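Local coordinates for protein C alpha-dehydrogenase (Sphingobium sp. SYK-6, PDB 4YAG) that binds NADH and, as a short-chain dehydrogenase/reductase, acts as a C alpha-dehydrogenase in the pathway that cleaves lignin beta-aryl ethers, at residues G83-L88 and R131-G136; I114-P119 and A163-L168; G137-T142 and I181-L186. All blocks are in the same frame, centred on the assembly; numbering follows the deposited sequence.

How the contacts relate
All three contacts belong to one Rossmann-type domain and line up along its parallel sheet. Contact 1 sits at the N-terminal end of strand 87-90, contact 3 joins the next two strands, and contact 2 pairs the helices that lie over one face of them. Contacts 1 and 3 meet directly, Leu88 N lying 2.8 Å from His138 O and Leu88 O 2.8 Å from Val140 N; their centres are about 13 Å apart. Contacts 2 and 3, about 12 Å between centres, pack through Val165 against Asn141, and both reach the NADH. Contact 1 lies away from the cofactor, its centre about 21 Å from that of contact 2.

Contact 1 of 3, residues G83-L88 and R131-G136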
loop_
_atom_site.group_PDB
_atom_site.type_symbol
_atom_site.label_atom_id
_atom_site.label_comp_id
_atom_site.label_asym_id
_atom_site.label_seq_id
_atom_site.Cartn_x
_atom_site.Cartn_y
_atom_site.Cartn_z
ATOM N N GLY A 83 29.938 1.310 10.645
ATOM C CA GLY A 83 29.724 2.714 10.356
ATOM C C GLY A 83 28.432 2.966 9.595
ATOM O O GLY A 83 27.894 2.094 8.908
ATOM N N GLY A 84 27.906 4.178 9.728
ATOM C CA GLY A 84 26.761 4.562 8.924
ATOM C C GLY A 84 25.468 3.835 9.290
ATOM O O GLY A 84 25.171 3.650 10.482
ATOM N N PRO A 85 24.706 3.385 8.278
ATOM C CA PRO A 85 25.067 3.309 6.859
ATOM C C PRO A 85 24.841 4.610 6.115
ATOM O O PRO A 85 24.075 5.456 6.581
ATOM C CB PRO A 85 24.094 2.261 6.320
ATOM C CG PRO A 85 22.846 2.509 7.121
ATOM C CD PRO A 85 23.322 2.919 8.514
ATOM N N ASP A 86 25.467 4.740 4.950
ATOM C CA ASP A 86 25.214 5.867 4.068
ATOM C C ASP A 86 24.223 5.484 2.986
ATOM O O ASP A 86 23.527 6.345 2.439
ATOM C CB ASP A 86 26.502 6.314 3.416
ATOM C CG ASP A 86 27.619 6.466 4.421
ATOM O OD1 ASP A 86 28.514 5.589 4.486
ATOM O OD2 ASP A 86 27.576 7.450 5.194
ATOM N N ILE A 87 24.192 4.198 2.661
ATOM C CA ILE A 87 23.302 3.660 1.647
ATOM C C ILE A 87 22.397 2.653 2.333
ATOM O O ILE A 87 22.872 1.715 2.984
ATOM C CB ILE A 87 24.087 3.026 0.497
ATOM C CG1 ILE A 87 24.924 4.105 -0.219
ATOM C CG2 ILE A 87 23.166 2.267 -0.465
ATOM C CD1 ILE A 87 25.938 3.571 -1.207
ATOM N N LEU A 88 21.092 2.862 2.182
ATOM C CA LEU A 88 20.080 1.988 2.752
ATOM C C LEU A 88 19.311 1.292 1.628
ATOM O O LEU A 88 18.667 1.951 0.821
ATOM C CB LEU A 88 19.120 2.802 3.636
ATOM C CG LEU A 88 17.901 2.061 4.195
ATOM C CD1 LEU A 88 18.309 0.941 5.148
ATOM C CD2 LEU A 88 16.950 3.067 4.876
ATOM N N ARG A 131 20.378 11.396 8.424
ATOM C CA ARG A 131 20.258 12.845 8.462
ATOM C C ARG A 131 21.255 13.446 9.451
ATOM O O ARG A 131 21.940 14.423 9.144
ATOM C CB ARG A 131 18.859 13.262 8.859
ATOM C CG ARG A 131 17.741 12.770 7.964
ATOM C CD ARG A 131 16.444 13.333 8.503
ATOM N NE ARG A 131 15.224 12.768 7.936
ATOM C CZ ARG A 131 14.595 13.238 6.856
ATOM N NH1 ARG A 131 15.077 14.292 6.202
ATOM N NH2 ARG A 131 13.471 12.667 6.453
ATOM N N ALA A 132 21.322 12.881 10.651
ATOM C CA ALA A 132 22.160 13.447 11.713
ATOM C C ALA A 132 23.640 13.516 11.343
ATOM O O ALA A 132 24.355 14.459 11.720
ATOM C CB ALA A 132 21.994 12.640 12.969
ATOM N N ARG A 133 24.112 12.516 10.611
ATOM C CA ARG A 133 25.532 12.421 10.300
ATOM C C ARG A 133 25.961 13.461 9.274
ATOM O O ARG A 133 27.141 13.795 9.180
ATOM C CB ARG A 133 25.894 11.001 9.846
ATOM C CG ARG A 133 25.976 10.020 11.018
ATOM C CD ARG A 133 26.435 8.625 10.616
ATOM N NE ARG A 133 25.491 7.940 9.732
ATOM C CZ ARG A 133 24.445 7.222 10.130
ATOM N NH1 ARG A 133 24.160 7.060 11.419
ATOM N NH2 ARG A 133 23.678 6.653 9.233
ATOM N N GLY A 134 25.003 13.950 8.499
ATOM C CA GLY A 134 25.213 15.093 7.630
ATOM C C GLY A 134 26.101 14.859 6.429
ATOM O O GLY A 134 26.642 15.810 5.870
ATOM N N ARG A 135 26.275 13.620 6.007
ATOM C CA ARG A 135 27.078 13.397 4.807
ATOM C C ARG A 135 26.243 12.875 3.647
ATOM O O ARG A 135 26.778 12.327 2.691
ATOM C CB ARG A 135 28.284 12.502 5.077
ATOM C CG ARG A 135 28.002 11.199 5.753
ATOM C CD ARG A 135 29.325 10.520 6.110
ATOM N NE ARG A 135 29.149 9.157 6.610
ATOM C CZ ARG A 135 29.306 8.777 7.879
ATOM N NH1 ARG A 135 29.656 9.656 8.816
ATOM N NH2 ARG A 135 29.114 7.499 8.217
ATOM N N GLY A 136 24.935 13.076 3.734
ATOM C CA GLY A 136 24.025 12.628 2.698
ATOM C C GLY A 136 23.895 11.125 2.706
ATOM O O GLY A 136 24.290 10.456 3.638
HETATM O O HOH W 1 29.283 6.358 11.492
HETATM O O HOH W 2 25.688 8.418 6.997
HETATM O O HOH W 3 29.881 5.134 6.876
#
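Arg135 reaches across to Asp86 in a salt bridge, NE donating to OD2 at 2.7 Å. The nitrogen comes in on the syn side of the oxygen, a little out of the carboxylate plane, and the two flat groups are turned 58° against each other; NE makes the bond, while Arg135 NH2 stays 3.4 Å from Asp86 OD2. Beside it, Arg133 works on backbone: its NH2 donates to Pro85 O at 2.9 Å, tilted from the carbonyl plane, while one face of the guanidinium lies over the Gly84 peptide, with NH2 3.3 Å from Gly84 C. A bend at chi3 (-65°) folds the arginine chain back far enough to lay that face down. Waters bridge the two sides. One accepts from Arg133 NE at 2.8 Å and sits 2.8 Å from Asp86 OD2; another donates to Asp86 OD1 and is weakly bonded to Arg135 NH2. These are the N-terminal ends of the central strands 87-90 and 137-142 of the Rossmann sheet, where helices 68-82 and 105-133 run out, well away from the cofactor. Gly83 and Gly134, both with positive phi, are the first residues beyond the helices to leave helical backbone angles. Replacing Arg133 by an alanine removes the donor to Pro85 O and is likely to leave that oxygen without its arginine partner, the first water without its NE donor and the Gly84 peptide without its flat cover. Further out, the cis peptide bond between Gly84 and Pro85 bends the chain where Arg133 lies against it, and the proline ring packs on Phe126 and Phe9. The carboxylate of Asp86 is held by its other oxygen too, OD1 accepting from Thr7 N at the start of the neighbouring strand, which should limit its freedom to swing away from Arg135.

Contact 2 of 3, residues I114-P119 and A163-L168; sequences INLMGP and AAVITL. With NAI (1,4-dihydronicotinamide adenine dinucleotide), chain C.
The helix pair 105-133 and 156-177 of the Rossmann domain, at the dimer interface, meets here through Leu116, Ala164 and Val165; the segment axes approach to 9.4 Å and run at 23° to each other. CG of Leu116 is anti to the backbone N (chi1 176°), which carries both methyls to Ala164 CB, Leu116 CD1 lying 3.7 Å from it. The leucine slides past the Val165 side chain in the opposite direction; Val165 CG2 lies 3.2 Å from Asn115 O. Four residues on stands Pro119, which has no N-H to give Asn115 O, and the helix is kinked there after a wider pi-type turn; the carbonyl meets Val165 CG2 instead. The proline ring closes the row, CG at 4.3 Å from Val165 CG2 and CB 4.3 Å from Leu168 CD2. On the cofactor side, Ile114 CD1 touches the adenine amino group, 3.4 Å from NADH N6A. Asn115 ND2 donates to Ile94 O, near the NADH-binding Tyr158 and Lys162. Across the subunit boundary, Ala163 and Thr167 pack on Thr167 and Ala163 of the second subunit, and Leu168 on its Trp108, consistent with the four-helix bundle through which short-chain dehydrogenases commonly dimerise.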
loop_
_atom_site.group_PDB
_atom_site.type_symbol
_atom_site.label_atom_id
_atom_site.label_comp_id
_atom_site.label_asym_id
_atom_site.label_seq_id
_atom_site.Cartn_x
_atom_site.Cartn_y
_atom_site.Cartn_z
ATOM N N ILE A 114 6.025 -7.743 5.314
ATOM C CA ILE A 114 7.372 -7.847 4.777
ATOM C C ILE A 114 7.559 -6.840 3.652
ATOM O O ILE A 114 8.526 -6.076 3.629
ATOM C CB ILE A 114 7.700 -9.269 4.272
ATOM C CG1 ILE A 114 7.357 -10.340 5.314
ATOM C CG2 ILE A 114 9.167 -9.339 3.835
ATOM C CD1 ILE A 114 7.831 -10.059 6.716
ATOM N N ASN A 115 6.622 -6.812 2.705
ATOM C CA ASN A 115 6.854 -6.077 1.467
ATOM C C ASN A 115 6.555 -4.573 1.538
ATOM O O ASN A 115 7.063 -3.812 0.719
ATOM C CB ASN A 115 6.074 -6.709 0.302
ATOM C CG ASN A 115 6.614 -8.074 -0.109
ATOM O OD1 ASN A 115 7.695 -8.487 0.311
ATOM N ND2 ASN A 115 5.850 -8.793 -0.922
ATOM N N LEU A 116 5.769 -4.146 2.522
ATOM C CA LEU A 116 5.485 -2.730 2.687
ATOM C C LEU A 116 6.047 -2.217 4.011
ATOM O O LEU A 116 6.770 -1.195 4.039
ATOM C CB LEU A 116 3.979 -2.457 2.582
ATOM C CG LEU A 116 3.583 -0.996 2.835
ATOM C CD1 LEU A 116 4.349 -0.024 1.956
ATOM C CD2 LEU A 116 2.066 -0.776 2.637
ATOM N N MET A 117 5.763 -2.883 5.126
ATOM C CA MET A 117 6.265 -2.383 6.396
ATOM C C MET A 117 7.786 -2.585 6.522
ATOM O O MET A 117 8.436 -1.855 7.246
ATOM C CB MET A 117 5.511 -2.979 7.596
ATOM C CG MET A 117 5.803 -2.251 8.906
ATOM S SD MET A 117 5.508 -0.452 8.823
ATOM C CE MET A 117 3.755 -0.437 8.613
ATOM N N GLY A 118 8.351 -3.550 5.814
ATOM C CA GLY A 118 9.801 -3.742 5.858
ATOM C C GLY A 118 10.520 -2.460 5.437
ATOM O O GLY A 118 11.353 -1.932 6.191
ATOM N N PRO A 119 10.195 -1.917 4.252
ATOM C CA PRO A 119 10.829 -0.659 3.836
ATOM C C PRO A 119 10.500 0.507 4.757
ATOM O O PRO A 119 11.353 1.326 5.027
ATOM C CB PRO A 119 10.288 -0.426 2.418
ATOM C CG PRO A 119 9.979 -1.819 1.920
ATOM C CD PRO A 119 9.520 -2.593 3.131
ATOM N N ALA A 163 2.857 -1.677 -5.213
ATOM C CA ALA A 163 2.389 -0.361 -5.651
ATOM C C ALA A 163 2.630 0.687 -4.575
ATOM O O ALA A 163 3.054 1.816 -4.844
ATOM C CB ALA A 163 0.917 -0.414 -5.992
ATOM N N ALA A 164 2.353 0.307 -3.333
ATOM C CA ALA A 164 2.558 1.201 -2.209
ATOM C C ALA A 164 4.030 1.598 -2.064
ATOM O O ALA A 164 4.329 2.730 -1.725
ATOM C CB ALA A 164 2.057 0.585 -0.922
ATOM N N VAL A 165 4.941 0.657 -2.289
ATOM C CA VAL A 165 6.358 0.975 -2.183
ATOM C C VAL A 165 6.796 1.998 -3.225
ATOM O O VAL A 165 7.640 2.865 -2.963
ATOM C CB VAL A 165 7.203 -0.320 -2.297
ATOM C CG1 VAL A 165 8.706 0.010 -2.374
ATOM C CG2 VAL A 165 6.926 -1.207 -1.111
ATOM N N ILE A 166 6.241 1.906 -4.425
ATOM C CA ILE A 166 6.564 2.877 -5.446
ATOM C C ILE A 166 6.146 4.285 -4.971
ATOM O O ILE A 166 6.922 5.230 -5.011
ATOM C CB ILE A 166 5.886 2.520 -6.784
ATOM C CG1 ILE A 166 6.438 1.190 -7.325
ATOM C CG2 ILE A 166 6.073 3.656 -7.770
ATOM C CD1 ILE A 166 5.637 0.627 -8.499
ATOM N N THR A 167 4.897 4.412 -4.517
ATOM C CA THR A 167 4.379 5.706 -4.069
ATOM C C THR A 167 5.138 6.203 -2.837
ATOM O O THR A 167 5.451 7.380 -2.730
ATOM C CB THR A 167 2.886 5.592 -3.794
ATOM O OG1 THR A 167 2.238 5.223 -5.019
ATOM C CG2 THR A 167 2.296 6.909 -3.279
ATOM N N LEU A 168 5.408 5.301 -1.899
ATOM C CA LEU A 168 6.202 5.640 -0.717
ATOM C C LEU A 168 7.492 6.325 -1.136
ATOM O O LEU A 168 7.882 7.366 -0.596
ATOM C CB LEU A 168 6.489 4.361 0.068
ATOM C CG LEU A 168 7.522 4.453 1.199
ATOM C CD1 LEU A 168 6.974 5.341 2.316
ATOM C CD2 LEU A 168 7.897 3.088 1.711
HETATM P PA NAI C . 15.482 -13.852 -2.763
HETATM O O1A NAI C . 14.574 -14.719 -1.937
HETATM O O2A NAI C . 16.569 -14.554 -3.553
HETATM O O5B NAI C . 16.151 -12.750 -1.862
HETATM C C5B NAI C . 15.415 -12.160 -0.830
HETATM C C4B NAI C . 16.141 -12.345 0.442
HETATM O O4B NAI C . 15.358 -11.580 1.415
HETATM C C3B NAI C . 16.270 -13.719 0.931
HETATM O O3B NAI C . 17.633 -14.058 1.259
HETATM C C2B NAI C . 15.381 -13.791 2.073
HETATM O O2B NAI C . 15.791 -14.735 3.073
HETATM C C1B NAI C . 15.299 -12.419 2.573
HETATM N N9A NAI C . 14.111 -12.148 3.340
HETATM C C8A NAI C . 12.817 -12.552 3.087
HETATM N N7A NAI C . 12.003 -12.140 4.069
HETATM C C5A NAI C . 12.742 -11.440 4.988
HETATM C C6A NAI C . 12.484 -10.783 6.192
HETATM N N6A NAI C . 11.193 -10.815 6.739
HETATM N N1A NAI C . 13.491 -10.169 6.863
HETATM C C2A NAI C . 14.751 -10.191 6.368
HETATM N N3A NAI C . 15.056 -10.811 5.218
HETATM C C4A NAI C . 14.085 -11.441 4.520
HETATM O O3 NAI C . 14.492 -13.122 -3.764
HETATM P PN NAI C . 14.671 -11.786 -4.649
HETATM O O1N NAI C . 16.127 -11.365 -4.795
HETATM O O2N NAI C . 13.988 -12.104 -5.956
HETATM O O5D NAI C . 13.851 -10.684 -3.815
HETATM C C5D NAI C . 14.353 -9.362 -3.601
HETATM C C4D NAI C . 13.280 -8.369 -3.867
HETATM O O4D NAI C . 13.050 -8.320 -5.323
HETATM C C3D NAI C . 11.988 -8.684 -3.252
HETATM O O3D NAI C . 11.459 -7.494 -2.633
HETATM C C2D NAI C . 11.127 -9.121 -4.348
HETATM O O2D NAI C . 9.748 -8.861 -4.059
HETATM C C1D NAI C . 11.582 -8.337 -5.482
HETATM N N1N NAI C . 11.320 -8.770 -6.804
HETATM C C2N NAI C . 11.892 -9.886 -7.368
HETATM C C3N NAI C . 11.603 -10.216 -8.681
HETATM C C7N NAI C . 12.210 -11.419 -9.318
HETATM O O7N NAI C . 11.856 -11.820 -10.448
HETATM N N7N NAI C . 13.310 -12.068 -8.608
HETATM C C4N NAI C . 10.753 -9.442 -9.454
HETATM C C5N NAI C . 10.231 -8.293 -8.891
HETATM C C6N NAI C . 10.521 -7.960 -7.592
#

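Contact 3 of 3, residues G137-T142 and I181-L186; sequences GHIVNT and IGVTVL. With NAI (1,4-dihydronicotinamide adenine dinucleotide), chain C.
Strands 137-142 and 181-186 run parallel, the axes of the two segments approaching to 4.4 Å at 18°, joined by five backbone hydrogen bonds that alternate from Gly182 N to Gly137 O through to Leu186 N to Asn141 O. On one face His138 reaches along its neighbour: CG stands anti to the backbone N (chi1 -155°), which carries the ring across Gly182, whose carbonyl oxygen lies 3.4 Å above the ring plane over its centre. A side chain at Gly182 would run into ND1. The ring's NE2 donates to Thr184 OG1 at 2.8 Å, in the ring plane and almost straight (174°), and that hydroxyl also bonds to Lys246 O, tying the His138 ring to the Lys246 carbonyl. On the other face, Ile139 lies alongside Val183, pointing the same way, with CB 4.1 Å from Val183 CG1. Ile139 also crosses Ile181, Ile139 CG1 being 3.9 Å from Ile181 CG2; helices 105-133 and 156-177 pack over them. At the C-terminal end Thr142 CG2 comes within 3.4 Å of NADH O4D, its OG1 bonded to Asn91 OD1. Strand 137-142, helix 156-177 and strand 181-187 form the beta-alpha-beta crossover of the Rossmann fold, whose C-terminal strand ends face the dinucleotide.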
loop_
_atom_site.group_PDB
_atom_site.type_symbol
_atom_site.label_atom_id
_atom_site.label_comp_id
_atom_site.label_asym_id
_atom_site.label_seq_id
_atom_site.Cartn_x
_atom_site.Cartn_y
_atom_site.Cartn_z
ATOM N N GLY A 137 23.340 10.588 1.639
ATOM C CA GLY A 137 23.165 9.159 1.559
ATOM C C GLY A 137 22.197 8.838 0.450
ATOM O O GLY A 137 21.870 9.689 -0.379
ATOM N N HIS A 138 21.757 7.591 0.418
ATOM C CA HIS A 138 20.815 7.163 -0.593
ATOM C C HIS A 138 19.990 6.015 -0.058
ATOM O O HIS A 138 20.485 5.197 0.709
ATOM C CB HIS A 138 21.536 6.727 -1.875
ATOM C CG HIS A 138 20.687 6.851 -3.094
ATOM N ND1 HIS A 138 20.555 8.036 -3.778
ATOM C CD2 HIS A 138 19.862 5.966 -3.703
ATOM C CE1 HIS A 138 19.716 7.865 -4.785
ATOM N NE2 HIS A 138 19.281 6.625 -4.759
ATOM N N ILE A 139 18.737 5.950 -0.489
ATOM C CA ILE A 139 17.826 4.863 -0.170
ATOM C C ILE A 139 17.328 4.228 -1.462
ATOM O O ILE A 139 16.898 4.932 -2.377
ATOM C CB ILE A 139 16.568 5.369 0.586
ATOM C CG1 ILE A 139 16.976 6.172 1.805
ATOM C CG2 ILE A 139 15.633 4.217 0.969
ATOM C CD1 ILE A 139 15.829 6.853 2.464
ATOM N N VAL A 140 17.418 2.903 -1.543
ATOM C CA VAL A 140 16.838 2.157 -2.639
ATOM C C VAL A 140 15.783 1.246 -2.048
ATOM O O VAL A 140 16.073 0.469 -1.142
ATOM C CB VAL A 140 17.871 1.275 -3.375
ATOM C CG1 VAL A 140 17.217 0.484 -4.502
ATOM C CG2 VAL A 140 19.017 2.109 -3.930
ATOM N N ASN A 141 14.557 1.328 -2.556
ATOM C CA ASN A 141 13.508 0.379 -2.186
ATOM C C ASN A 141 13.215 -0.536 -3.352
ATOM O O ASN A 141 12.997 -0.059 -4.455
ATOM C CB ASN A 141 12.212 1.147 -1.833
ATOM C CG ASN A 141 12.375 2.008 -0.601
ATOM O OD1 ASN A 141 13.083 1.642 0.333
ATOM N ND2 ASN A 141 11.757 3.183 -0.610
ATOM N N THR A 142 13.169 -1.840 -3.115
ATOM C CA THR A 142 12.834 -2.751 -4.201
ATOM C C THR A 142 11.340 -2.985 -4.235
ATOM O O THR A 142 10.787 -3.612 -3.334
ATOM C CB THR A 142 13.530 -4.098 -4.072
ATOM O OG1 THR A 142 14.946 -3.889 -3.922
ATOM C CG2 THR A 142 13.254 -4.931 -5.304
ATOM N N ILE A 181 19.886 13.210 0.959
ATOM C CA ILE A 181 19.661 11.785 0.805
ATOM C C ILE A 181 18.780 11.591 -0.419
ATOM O O ILE A 181 17.626 12.044 -0.461
ATOM C CB ILE A 181 18.982 11.196 2.047
ATOM C CG1 ILE A 181 19.876 11.361 3.287
ATOM C CG2 ILE A 181 18.635 9.712 1.826
ATOM C CD1 ILE A 181 19.140 11.119 4.595
ATOM N N GLY A 182 19.311 10.915 -1.427
ATOM C CA GLY A 182 18.526 10.571 -2.601
ATOM C C GLY A 182 17.740 9.297 -2.439
ATOM O O GLY A 182 18.029 8.499 -1.541
ATOM N N VAL A 183 16.728 9.105 -3.276
ATOM C CA VAL A 183 15.932 7.882 -3.237
ATOM C C VAL A 183 15.694 7.301 -4.621
ATOM O O VAL A 183 15.649 8.017 -5.616
ATOM C CB VAL A 183 14.566 8.072 -2.523
ATOM C CG1 VAL A 183 14.765 8.682 -1.135
ATOM C CG2 VAL A 183 13.617 8.943 -3.334
ATOM N N THR A 184 15.564 5.976 -4.654
ATOM C CA THR A 184 15.317 5.223 -5.878
ATOM C C THR A 184 14.333 4.115 -5.567
ATOM O O THR A 184 14.459 3.444 -4.552
ATOM C CB THR A 184 16.603 4.551 -6.383
ATOM O OG1 THR A 184 17.589 5.546 -6.685
ATOM C CG2 THR A 184 16.345 3.702 -7.618
ATOM N N VAL A 185 13.357 3.912 -6.438
ATOM C CA VAL A 185 12.561 2.695 -6.387
ATOM C C VAL A 185 12.942 1.825 -7.578
ATOM O O VAL A 185 12.930 2.273 -8.740
ATOM C CB VAL A 185 11.037 2.946 -6.310
ATOM C CG1 VAL A 185 10.533 3.773 -7.476
ATOM C CG2 VAL A 185 10.298 1.619 -6.221
ATOM N N LEU A 186 13.349 0.600 -7.249
ATOM C CA LEU A 186 13.692 -0.420 -8.223
ATOM C C LEU A 186 12.478 -1.276 -8.517
ATOM O O LEU A 186 11.830 -1.779 -7.598
ATOM C CB LEU A 186 14.825 -1.265 -7.633
ATOM C CG LEU A 186 15.203 -2.538 -8.379
ATOM C CD1 LEU A 186 15.684 -2.278 -9.785
ATOM C CD2 LEU A 186 16.256 -3.296 -7.566
HETATM P PA NAI C . 15.482 -13.852 -2.763
HETATM O O1A NAI C . 14.574 -14.719 -1.937
HETATM O O2A NAI C . 16.569 -14.554 -3.553
HETATM O O5B NAI C . 16.151 -12.750 -1.862
HETATM C C5B NAI C . 15.415 -12.160 -0.830
HETATM C C4B NAI C . 16.141 -12.345 0.442
HETATM O O4B NAI C . 15.358 -11.580 1.415
HETATM C C3B NAI C . 16.270 -13.719 0.931
HETATM O O3B NAI C . 17.633 -14.058 1.259
HETATM C C2B NAI C . 15.381 -13.791 2.073
HETATM O O2B NAI C . 15.791 -14.735 3.073
HETATM C C1B NAI C . 15.299 -12.419 2.573
HETATM N N9A NAI C . 14.111 -12.148 3.340
HETATM C C8A NAI C . 12.817 -12.552 3.087
HETATM N N7A NAI C . 12.003 -12.140 4.069
HETATM C C5A NAI C . 12.742 -11.440 4.988
HETATM C C6A NAI C . 12.484 -10.783 6.192
HETATM N N6A NAI C . 11.193 -10.815 6.739
HETATM N N1A NAI C . 13.491 -10.169 6.863
HETATM C C2A NAI C . 14.751 -10.191 6.368
HETATM N N3A NAI C . 15.056 -10.811 5.218
HETATM C C4A NAI C . 14.085 -11.441 4.520
HETATM O O3 NAI C . 14.492 -13.122 -3.764
HETATM P PN NAI C . 14.671 -11.786 -4.649
HETATM O O1N NAI C . 16.127 -11.365 -4.795
HETATM O O2N NAI C . 13.988 -12.104 -5.956
HETATM O O5D NAI C . 13.851 -10.684 -3.815
HETATM C C5D NAI C . 14.353 -9.362 -3.601
HETATM C C4D NAI C . 13.280 -8.369 -3.867
HETATM O O4D NAI C . 13.050 -8.320 -5.323
HETATM C C3D NAI C . 11.988 -8.684 -3.252
HETATM O O3D NAI C . 11.459 -7.494 -2.633
HETATM C C2D NAI C . 11.127 -9.121 -4.348
HETATM O O2D NAI C . 9.748 -8.861 -4.059
HETATM C C1D NAI C . 11.582 -8.337 -5.482
HETATM N N1N NAI C . 11.320 -8.770 -6.804
HETATM C C2N NAI C . 11.892 -9.886 -7.368
HETATM C C3N NAI C . 11.603 -10.216 -8.681
HETATM C C7N NAI C . 12.210 -11.419 -9.318
HETATM O O7N NAI C . 11.856 -11.820 -10.448
HETATM N N7N NAI C . 13.310 -12.068 -8.608
HETATM C C4N NAI C . 10.753 -9.442 -9.454
HETATM C C5N NAI C . 10.231 -8.293 -8.891
HETATM C C6N NAI C . 10.521 -7.960 -7.592
#